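Local atomic coordinates of ORF34P2 (Lactococcus phage p2, PDB entry 2WKD), a protein that binds single-stranded DNA, probably with nanomolar affinity and without sequence specificity. Residues K26-P31 against A48-F53. The protein carries 2 engineered substitutions. Residues are numbered along the deposited sequence; the frame is centred on the assembly and turned at random.
Engineered in segment 48-53: Met50 (natural residue Leu).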
# COMPACT_ATOMS: atom_id res chain seq x y z
N LYS A 26 14.07 14.76 -8.22
CA LYS A 26 14.35 13.79 -7.18
C LYS A 26 13.44 12.59 -7.38
O LYS A 26 12.25 12.73 -7.69
CB LYS A 26 14.13 14.40 -5.79
CG LYS A 26 15.22 15.34 -5.32
CD LYS A 26 14.98 15.70 -3.85
CE LYS A 26 16.00 16.73 -3.37
NZ LYS A 26 15.95 18.02 -4.12
N ILE A 27 14.01 11.40 -7.23
CA ILE A 27 13.23 10.16 -7.22
C ILE A 27 13.53 9.43 -5.91
O ILE A 27 14.70 9.16 -5.60
CB ILE A 27 13.57 9.22 -8.39
CG1 ILE A 27 13.30 9.90 -9.74
CG2 ILE A 27 12.77 7.91 -8.29
CD1 ILE A 27 13.70 9.05 -10.95
N ILE A 28 12.47 9.13 -5.15
CA ILE A 28 12.59 8.39 -3.90
C ILE A 28 12.20 6.93 -4.11
O ILE A 28 11.33 6.62 -4.94
CB ILE A 28 11.75 9.04 -2.76
CG1 ILE A 28 12.27 8.59 -1.38
CG2 ILE A 28 10.25 8.77 -2.94
CD1 ILE A 28 11.62 9.29 -0.19
N SER A 29 12.85 6.03 -3.38
CA SER A 29 12.56 4.60 -3.42
C SER A 29 12.17 4.17 -2.01
O SER A 29 12.97 4.30 -1.08
CB SER A 29 13.78 3.83 -3.93
OG SER A 29 13.52 2.42 -3.98
N VAL A 30 10.94 3.71 -1.86
CA VAL A 30 10.38 3.37 -0.53
C VAL A 30 9.84 1.93 -0.46
O VAL A 30 9.35 1.40 -1.47
CB VAL A 30 9.26 4.37 -0.09
CG1 VAL A 30 9.85 5.79 0.11
CG2 VAL A 30 8.09 4.40 -1.09
N PRO A 31 9.93 1.28 0.73
CA PRO A 31 9.45 -0.11 0.88
C PRO A 31 7.92 -0.16 0.85
O PRO A 31 7.26 0.66 1.50
CB PRO A 31 9.98 -0.52 2.26
CG PRO A 31 10.06 0.75 3.03
CD PRO A 31 10.44 1.83 2.01
N ALA A 48 8.94 7.07 -6.69
CA ALA A 48 8.07 8.21 -7.00
C ALA A 48 8.90 9.48 -7.22
O ALA A 48 9.90 9.71 -6.54
CB ALA A 48 7.08 8.43 -5.87
N PHE A 49 8.45 10.31 -8.17
CA PHE A 49 9.05 11.62 -8.39
C PHE A 49 8.59 12.59 -7.32
O PHE A 49 7.41 12.60 -6.95
CB PHE A 49 8.69 12.15 -9.79
CG PHE A 49 9.40 11.43 -10.92
CD1 PHE A 49 10.66 11.85 -11.34
CD2 PHE A 49 8.81 10.35 -11.56
CE1 PHE A 49 11.32 11.20 -12.39
CE2 PHE A 49 9.47 9.69 -12.61
CZ PHE A 49 10.72 10.12 -13.02
N MSE A 50 9.52 13.40 -6.82
CA MSE A 50 9.24 14.40 -5.79
C MSE A 50 8.94 15.73 -6.46
O MSE A 50 9.56 16.06 -7.48
CB MSE A 50 10.45 14.60 -4.86
CG MSE A 50 10.95 13.35 -4.18
SE MSE A 50 9.81 12.85 -2.65
CE MSE A 50 11.23 12.44 -1.44
N PRO A 51 8.01 16.52 -5.88
CA PRO A 51 7.81 17.91 -6.32
C PRO A 51 9.08 18.74 -6.11
O PRO A 51 9.91 18.39 -5.26
CB PRO A 51 6.68 18.44 -5.42
CG PRO A 51 6.36 17.36 -4.43
CD PRO A 51 7.03 16.08 -4.87
N ASP A 52 9.23 19.83 -6.86
CA ASP A 52 10.46 20.63 -6.85
C ASP A 52 10.82 21.20 -5.48
O ASP A 52 11.99 21.36 -5.18
CB ASP A 52 10.41 21.76 -7.87
CG ASP A 52 10.40 21.27 -9.32
OD1 ASP A 52 10.69 20.08 -9.58
OD2 ASP A 52 10.11 22.10 -10.22
N PHE A 53 9.83 21.50 -4.64
CA PHE A 53 10.11 22.15 -3.35
C PHE A 53 10.74 21.22 -2.30
O PHE A 53 11.35 21.69 -1.33
CB PHE A 53 8.84 22.80 -2.79
CG PHE A 53 7.91 21.83 -2.14
CD1 PHE A 53 7.99 21.59 -0.77
CD2 PHE A 53 6.96 21.13 -2.89
CE1 PHE A 53 7.13 20.69 -0.16
CE2 PHE A 53 6.10 20.24 -2.29
CZ PHE A 53 6.18 20.01 -0.93
O HOH W 1 12.22 16.94 -7.42
O HOH W 2 13.10 18.51 -5.34
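Ile27 and Phe49 share nearly the same first torsion (chi1 -60° and -72°), each carrying its gamma carbon (CG1 and CG) opposite the carbonyl carbon, and, as both residues lie on the same face of the sheet, the side chains run side by side. Ile27 sets CG1 and CD1 obliquely against CD1, CE1 and CZ of the phenyl ring, with Ile27 CD1 3.5 Å from Phe49 CE1. On the other face Ile28, Ala48 and the selenomethionine Met50, an engineered residue, come together. Bends at chi2 and chi3 of Met50 fold its chain back across Ile28, bringing Met50 CE to Ile28 CD1, a tight 3.4 Å; the CB of Lys26 sits against the start of the same chain, and Ile28 CG2 lies 4.3 Å from Ala48 CB. Ala10 also touches Met50, and Phe79 of strand 77-87 touches Ala48. Between the two faces the backbones of strands 25-31 and 45-49 run antiparallel. Ile28 and Ala48 form a hydrogen-bonded pair, Ile28 N to Ala48 O and Ala48 N to Ile28 O, each 3.0 Å, and Ile27 with Phe49 the adjoining non-hydrogen-bonded pair. Met50 N adds a nearly straight bond to Lys26 O (2.9 Å, 167° at the hydrogen), with the donor tilted from the carbonyl plane. Past it the chain turns off toward Pro51, and water takes over: one molecule joins Lys26 N to Met50 O, another Lys26 NZ to Asp52 O. A salt bridge from Asp52 OD1 to Lys25 ties the same turn to the same strand. The chemistry thus changes along this antiparallel pairing in the OB-clan protein: direct amide bonds and apolar contacts fasten the strands at Ala48-Met50, whereas the turn that follows is connected to strand 25-31 by a charge pair and water bridges that solvent and salt could be expected to weaken.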